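Local coordinates for lipase (Pelosinus fermentans, PDB 5AH0), which hydrolyses ester bonds as a lipase of the alpha/beta-hydrolase clan and also attacks the synthetic polyester poly(butylene adipate-co-terephthalate), at residues G176-A179 / K180-A184; T216-T219 / N220-N224; S270-T273 / S274-P278. All blocks are in the same frame, centred on the assembly; numbering follows the deposited sequence.

Contact 1 of 3, residues G176-A179 / K180-A184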
loop_
_atom_site.group_PDB
_atom_site.type_symbol
_atom_site.label_atom_id
_atom_site.label_comp_id
_atom_site.label_asym_id
_atom_site.label_seq_id
_atom_site.Cartn_x
_atom_site.Cartn_y
_atom_site.Cartn_z
ATOM N N GLY A 176 -5.167 -11.867 10.679
ATOM C CA GLY A 176 -4.134 -11.939 11.698
ATOM C C GLY A 176 -3.199 -13.126 11.511
ATOM O O GLY A 176 -2.022 -13.064 11.869
ATOM N N ASP A 177 -3.714 -14.221 10.962
ATOM C CA ASP A 177 -2.864 -15.371 10.711
ATOM C C ASP A 177 -1.853 -15.018 9.634
ATOM O O ASP A 177 -0.677 -15.381 9.722
ATOM C CB ASP A 177 -3.676 -16.583 10.274
ATOM C CG ASP A 177 -2.799 -17.786 9.982
ATOM O OD1 ASP A 177 -2.427 -18.501 10.940
ATOM O OD2 ASP A 177 -2.453 -18.004 8.799
ATOM N N PHE A 178 -2.321 -14.303 8.614
ATOM C CA PHE A 178 -1.445 -13.882 7.540
ATOM C C PHE A 178 -0.361 -12.943 8.058
ATOM O O PHE A 178 0.798 -13.058 7.681
ATOM C CB PHE A 178 -2.215 -13.190 6.426
ATOM C CG PHE A 178 -1.331 -12.749 5.308
ATOM C CD1 PHE A 178 -0.908 -13.661 4.361
ATOM C CD2 PHE A 178 -0.861 -11.450 5.242
ATOM C CE1 PHE A 178 -0.054 -13.277 3.353
ATOM C CE2 PHE A 178 -0.002 -11.057 4.228
ATOM C CZ PHE A 178 0.402 -11.970 3.289
ATOM N N ALA A 179 -0.742 -11.997 8.908
ATOM C CA ALA A 179 0.231 -11.050 9.415
ATOM C C ALA A 179 1.322 -11.772 10.193
ATOM O O ALA A 179 2.510 -11.644 9.870
ATOM C CB ALA A 179 -0.443 -10.005 10.279
ATOM N N LYS A 180 0.912 -12.543 11.201
ATOM C CA LYS A 180 1.846 -13.302 12.014
ATOM C C LYS A 180 2.785 -14.135 11.152
ATOM O O LYS A 180 4.004 -14.105 11.339
ATOM C CB LYS A 180 1.093 -14.209 12.979
ATOM C CG LYS A 180 0.426 -13.474 14.132
ATOM C CD LYS A 180 -0.704 -14.311 14.714
ATOM C CE LYS A 180 -1.023 -13.861 16.125
ATOM N NZ LYS A 180 -2.243 -14.506 16.654
ATOM N N ASN A 181 2.231 -14.845 10.175
ATOM C CA ASN A 181 3.053 -15.717 9.349
ATOM C C ASN A 181 3.999 -14.955 8.429
ATOM O O ASN A 181 5.094 -15.429 8.139
ATOM C CB ASN A 181 2.173 -16.646 8.530
ATOM C CG ASN A 181 1.703 -17.835 9.329
ATOM O OD1 ASN A 181 2.471 -18.770 9.582
ATOM N ND2 ASN A 181 0.435 -17.810 9.741
ATOM N N LEU A 182 3.609 -13.765 7.986
ATOM C CA LEU A 182 4.522 -12.979 7.165
ATOM C C LEU A 182 5.757 -12.564 7.966
ATOM O O LEU A 182 6.871 -12.647 7.470
ATOM C CB LEU A 182 3.837 -11.741 6.594
ATOM C CG LEU A 182 4.829 -10.961 5.727
ATOM C CD1 LEU A 182 4.368 -10.866 4.304
ATOM C CD2 LEU A 182 5.105 -9.579 6.299
ATOM N N VAL A 183 5.568 -12.113 9.200
ATOM C CA VAL A 183 6.712 -11.757 10.033
ATOM C C VAL A 183 7.574 -12.979 10.285
ATOM O O VAL A 183 8.788 -12.936 10.127
ATOM C CB VAL A 183 6.292 -11.167 11.386
ATOM C CG1 VAL A 183 7.527 -10.820 12.224
ATOM C CG2 VAL A 183 5.443 -9.946 11.173
ATOM N N ALA A 184 6.928 -14.074 10.660
ATOM C CA ALA A 184 7.630 -15.315 10.919
ATOM C C ALA A 184 8.376 -15.761 9.680
ATOM O O ALA A 184 9.514 -16.226 9.761
ATOM C CB ALA A 184 6.660 -16.383 11.363
#

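Contact 2 of 3, residues T216-T219 / N220-N224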
loop_
_atom_site.group_PDB
_atom_site.type_symbol
_atom_site.label_atom_id
_atom_site.label_comp_id
_atom_site.label_asym_id
_atom_site.label_seq_id
_atom_site.Cartn_x
_atom_site.Cartn_y
_atom_site.Cartn_z
ATOM N N THR A 216 8.352 -12.248 18.795
ATOM C CA THR A 216 7.187 -13.121 18.843
ATOM C C THR A 216 6.132 -12.638 19.840
ATOM O O THR A 216 4.943 -12.594 19.512
ATOM C CB THR A 216 7.593 -14.560 19.206
ATOM O OG1 THR A 216 8.330 -15.136 18.121
ATOM C CG2 THR A 216 6.368 -15.408 19.473
ATOM N N ASP A 217 6.560 -12.267 21.044
ATOM C CA ASP A 217 5.624 -11.760 22.042
ATOM C C ASP A 217 5.027 -10.432 21.613
ATOM O O ASP A 217 3.834 -10.201 21.775
ATOM C CB ASP A 217 6.305 -11.584 23.402
ATOM C CG ASP A 217 6.527 -12.899 24.120
ATOM O OD1 ASP A 217 6.528 -13.955 23.446
ATOM O OD2 ASP A 217 6.672 -12.868 25.365
ATOM N N TYR A 218 5.859 -9.579 21.028
ATOM C CA TYR A 218 5.422 -8.280 20.532
ATOM C C TYR A 218 4.356 -8.475 19.452
ATOM O O TYR A 218 3.297 -7.837 19.500
ATOM C CB TYR A 218 6.629 -7.499 19.997
ATOM C CG TYR A 218 6.312 -6.244 19.205
ATOM C CD1 TYR A 218 5.494 -5.253 19.722
ATOM C CD2 TYR A 218 6.820 -6.072 17.917
ATOM C CE1 TYR A 218 5.208 -4.108 18.990
ATOM C CE2 TYR A 218 6.536 -4.936 17.178
ATOM C CZ TYR A 218 5.727 -3.957 17.720
ATOM O OH TYR A 218 5.435 -2.823 16.993
ATOM N N THR A 219 4.628 -9.375 18.503
ATOM C CA THR A 219 3.690 -9.666 17.414
ATOM C C THR A 219 2.343 -10.179 17.917
ATOM O O THR A 219 1.290 -9.681 17.508
ATOM C CB THR A 219 4.266 -10.712 16.423
ATOM O OG1 THR A 219 5.592 -10.337 16.030
ATOM C CG2 THR A 219 3.396 -10.807 15.186
ATOM N N ASN A 220 2.379 -11.177 18.796
ATOM C CA ASN A 220 1.157 -11.709 19.397
ATOM C C ASN A 220 0.377 -10.662 20.179
ATOM O O ASN A 220 -0.845 -10.613 20.097
ATOM C CB ASN A 220 1.467 -12.913 20.290
ATOM C CG ASN A 220 1.752 -14.163 19.487
ATOM O OD1 ASN A 220 1.263 -14.314 18.363
ATOM N ND2 ASN A 220 2.534 -15.073 20.056
ATOM N N ARG A 221 1.076 -9.828 20.940
ATOM C CA ARG A 221 0.393 -8.813 21.735
ATOM C C ARG A 221 -0.339 -7.824 20.821
ATOM O O ARG A 221 -1.442 -7.386 21.135
ATOM C CB ARG A 221 1.388 -8.079 22.642
ATOM C CG ARG A 221 0.776 -6.958 23.491
ATOM C CD ARG A 221 1.736 -6.504 24.588
ATOM N NE ARG A 221 2.960 -5.917 24.042
ATOM C CZ ARG A 221 3.102 -4.637 23.699
ATOM N NH1 ARG A 221 2.096 -3.782 23.854
ATOM N NH2 ARG A 221 4.260 -4.209 23.211
ATOM N N VAL A 222 0.246 -7.517 19.666
ATOM C CA VAL A 222 -0.390 -6.597 18.726
ATOM C C VAL A 222 -1.714 -7.119 18.171
ATOM O O VAL A 222 -2.718 -6.404 18.176
ATOM C CB VAL A 222 0.540 -6.289 17.538
ATOM C CG1 VAL A 222 -0.249 -5.676 16.372
ATOM C CG2 VAL A 222 1.694 -5.392 17.981
ATOM N N PHE A 223 -1.720 -8.370 17.713
ATOM C CA PHE A 223 -2.884 -8.927 17.020
ATOM C C PHE A 223 -3.853 -9.671 17.952
ATOM O O PHE A 223 -4.880 -10.195 17.515
ATOM C CB PHE A 223 -2.412 -9.833 15.883
ATOM C CG PHE A 223 -1.699 -9.089 14.790
ATOM C CD1 PHE A 223 -2.414 -8.427 13.801
ATOM C CD2 PHE A 223 -0.319 -9.008 14.779
ATOM C CE1 PHE A 223 -1.767 -7.725 12.807
ATOM C CE2 PHE A 223 0.339 -8.304 13.782
ATOM C CZ PHE A 223 -0.385 -7.661 12.795
ATOM N N ASN A 224 -3.527 -9.712 19.236
ATOM C CA ASN A 224 -4.464 -10.218 20.231
ATOM C C ASN A 224 -5.088 -9.049 20.973
ATOM O O ASN A 224 -5.736 -9.222 21.999
ATOM C CB ASN A 224 -3.778 -11.171 21.210
ATOM C CG ASN A 224 -3.229 -12.410 20.529
ATOM O OD1 ASN A 224 -3.271 -12.539 19.299
ATOM N ND2 ASN A 224 -2.696 -13.326 21.326
#

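Contact 3 of 3, residues S270-T273 / S274-P278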
loop_
_atom_site.group_PDB
_atom_site.type_symbol
_atom_site.label_atom_id
_atom_site.label_comp_id
_atom_site.label_asym_id
_atom_site.label_seq_id
_atom_site.Cartn_x
_atom_site.Cartn_y
_atom_site.Cartn_z
ATOM N N SER A 270 2.280 -25.939 -3.991
ATOM C CA SER A 270 2.513 -26.402 -2.633
ATOM C C SER A 270 3.992 -26.695 -2.357
ATOM O O SER A 270 4.395 -26.810 -1.201
ATOM C CB SER A 270 1.672 -27.650 -2.350
ATOM O OG SER A 270 2.146 -28.779 -3.079
ATOM N N ILE A 271 4.803 -26.799 -3.407
ATOM C CA ILE A 271 6.229 -27.115 -3.246
ATOM C C ILE A 271 7.061 -25.869 -2.982
ATOM O O ILE A 271 6.942 -24.889 -3.702
ATOM C CB ILE A 271 6.831 -27.782 -4.498
ATOM C CG1 ILE A 271 6.049 -29.027 -4.919
ATOM C CG2 ILE A 271 8.302 -28.110 -4.246
ATOM C CD1 ILE A 271 6.488 -30.297 -4.227
ATOM N N LEU A 272 7.933 -25.922 -1.982
ATOM C CA LEU A 272 8.734 -24.764 -1.608
ATOM C C LEU A 272 10.133 -24.749 -2.237
ATOM O O LEU A 272 10.907 -25.690 -2.081
ATOM C CB LEU A 272 8.884 -24.694 -0.088
ATOM C CG LEU A 272 9.789 -23.568 0.404
ATOM C CD1 LEU A 272 9.103 -22.204 0.267
ATOM C CD2 LEU A 272 10.196 -23.820 1.828
ATOM N N THR A 273 10.433 -23.660 -2.936
ATOM C CA THR A 273 11.758 -23.340 -3.449
ATOM C C THR A 273 12.493 -22.462 -2.441
ATOM O O THR A 273 11.856 -21.742 -1.658
ATOM C CB THR A 273 11.650 -22.603 -4.791
ATOM O OG1 THR A 273 10.948 -23.428 -5.727
ATOM C CG2 THR A 273 13.017 -22.250 -5.357
ATOM N N SER A 274 13.825 -22.497 -2.459
ATOM C CA SER A 274 14.629 -21.623 -1.597
ATOM C C SER A 274 14.568 -20.160 -2.038
ATOM O O SER A 274 15.123 -19.273 -1.393
ATOM C CB SER A 274 16.081 -22.071 -1.607
ATOM O OG SER A 274 16.589 -21.998 -2.931
ATOM N N ASN A 275 13.857 -19.917 -3.127
ATOM C CA ASN A 275 13.845 -18.623 -3.772
ATOM C C ASN A 275 12.687 -17.746 -3.292
ATOM O O ASN A 275 12.567 -16.596 -3.703
ATOM C CB ASN A 275 13.755 -18.841 -5.286
ATOM C CG ASN A 275 14.502 -17.804 -6.075
ATOM O OD1 ASN A 275 15.375 -17.113 -5.545
ATOM N ND2 ASN A 275 14.186 -17.707 -7.367
ATOM N N GLU A 276 11.834 -18.283 -2.422
ATOM C CA GLU A 276 10.613 -17.572 -2.052
ATOM C C GLU A 276 10.342 -17.593 -0.557
ATOM O O GLU A 276 10.949 -18.366 0.181
ATOM C CB GLU A 276 9.410 -18.158 -2.793
ATOM C CG GLU A 276 9.232 -19.663 -2.624
ATOM C CD GLU A 276 8.273 -20.255 -3.653
ATOM O OE1 GLU A 276 7.332 -19.527 -4.055
ATOM O OE2 GLU A 276 8.456 -21.438 -4.055
ATOM N N LEU A 277 9.435 -16.722 -0.118
ATOM C CA LEU A 277 9.014 -16.690 1.275
ATOM C C LEU A 277 8.335 -18.002 1.672
ATOM O O LEU A 277 7.361 -18.418 1.049
ATOM C CB LEU A 277 8.059 -15.525 1.520
ATOM C CG LEU A 277 8.596 -14.116 1.255
ATOM C CD1 LEU A 277 7.527 -13.081 1.538
ATOM C CD2 LEU A 277 9.841 -13.849 2.122
ATOM N N PRO A 278 8.845 -18.654 2.722
ATOM C CA PRO A 278 8.240 -19.919 3.130
ATOM C C PRO A 278 7.132 -19.734 4.152
ATOM O O PRO A 278 7.103 -18.738 4.880
ATOM C CB PRO A 278 9.412 -20.667 3.752
ATOM C CG PRO A 278 10.233 -19.559 4.394
ATOM C CD PRO A 278 10.065 -18.343 3.502
#

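Contact 1 of 3, residues G176-A179 / K180-A184
Helix 173-190 of this alpha/beta-hydrolase lipase passes through two turns here, and D177 and N181 meet through one carbonyl that accepts two bonds. The carbonyl oxygen D177 O takes two N-H groups from the same residue: the backbone N181 N at 3.0 Å and the side-chain N181 ND2 at 2.7 Å. They arrive from opposite faces of the carbonyl plane, and ND2 stands well above that plane, with an N-H...O angle of 152°. The amide can fold back in this way because N181 CG lies beside its own backbone N (chi1 -81°), which directs it down the helix toward D177. The D177 carboxylate lies against the same amide nitrogen, OD2 being 3.0 Å from N181 ND2, with the two flat groups turned 54° apart. The buried amide is thus held by its own helix, while H279 and I281 pack on the residue from loops.

On another flank the F178 ring brings CZ within 4.2 Å of L182 CD1, which meets it obliquely. F290 meets the F178 ring edge-to-face, and M13 touches L182 from a loop. K180 lies on the flank facing helix 215-223: its methylene carbons run past the carbonyl of G176, with CG 3.4 Å from G176 O, and the extended chain carries NZ away toward N224, just past the end of that helix.

Backbone bonds one turn apart, such as K180 N to G176 O (3.1 Å) and L182 N to F178 O (2.9 Å), complete a regular alpha helix, with the D177-N181 pair as an i to i+4 side-chain-to-backbone bond laid over it.

Contact 2 of 3, residues T216-T219 / N220-N224
R221 N gives its hydrogen to D217 O at 2.9 Å, the shortest hydrogen bond between 216-219 and 220-224, within helix 215-223. The R221 side chain leaves this turn with CG anti to the backbone N (chi1 178°) and bends at chi3 (64°), which brings NH2 to the edge of the Y218 ring, near its plane and 3.8 Å from Y218 CD1. Ring and guanidinium are inclined by 45°, and the charge has its real partners elsewhere: NH2 forms a salt bridge with E213 and a hydrogen bond to N208 O.

Y218 reaches forward as well, CE1 lying 3.9 Å from V222 CG2, while its hydroxyl is hydrogen-bonded to F200 N. At the last turn T219 O receives F223 N at 3.3 Å and also faces the edge of the phenyl ring, with F223 CD2 3.2 Å away. V222 CG1 sits over one face of that ring, toward its rim; W228 and F200 also pack against F223. Toward helix 173-190, F223 lies against F175 and A179, and T219 against K180.

T216 and N220 run alongside each other, T216 CG2 being 3.9 Å from N220 ND2, and N220 also touches K180. The T216 hydroxyl turns to E194, and that of T219 bonds back to L215 O.

The helix therefore pairs its own polar groups chiefly through the backbone, whereas the polar ends of T216, Y218 and R221 tie it to neighbouring segments of the same chain.

Contact 3 of 3, residues S270-T273 / S274-P278
T273 and E276 are the first and last residues of a type I beta turn, in the loop between strand 258-265 and helix 288-294. A side chain bridges the turn: E276 OE2 accepts the backbone N-H of T273 at 3.2 Å, nearly straight at 163°, through its anti lone pair, the one facing away from the other carboxylate oxygen. The glutamate gets there because CG lies between its backbone N and carbonyl carbon (chi1 54°) and the chain is extended beyond, so that it reaches back across the mouth of the turn. On the way E276 CG passes 3.5 Å from T273 O, and OE2 ends 3.5 Å from T273 CB, the two side chains crossing at about a right angle. E276 is buried, and the N-H pointing at OE2 would probably steady a negative charge there.

The threonine methyl turns toward the central residues of the turn, T273 CG2 lying 3.5 Å from N275 CB. Before the turn, L272 crosses to its far end, with CD1 3.9 Å from E276 CG.

Further out, T365 packs on both T273 and E276, and P285 on E276. The chain after the turn is held by backbone hydrogen bonds between L277 and L286, while L277 and P278 lean on helix 173-190, where F189 touches both. P278 O is hydrogen-bonded to S185 OG. Both methyls of L272 meet P278: L272 CD2 stands 3.8 Å from P278 CB, and L272 CD1 stands 3.8 Å from P278 CA.

Contact 1 is buried; contacts 2 and 3 are partly so, with two and four exposed residues respectively. Contacts 1 and 2 lie on successive helices that pack together, their centres 10 Å apart: A179 CB meets F223 CZ at 3.4 Å. Contact 3 touches neither, its nearest atoms being about 5 Å from contact 1, yet its L277 and P278 rest further along the same helix 173-190. In the two helices backbone bonds dominate; in the loop at 270-278 the one hydrogen bond across the contact comes from a glutamate carboxylate, beside apolar packing. Polar side chains serve the helix itself at N181, but E213 and N208 elsewhere in the same chain at R221.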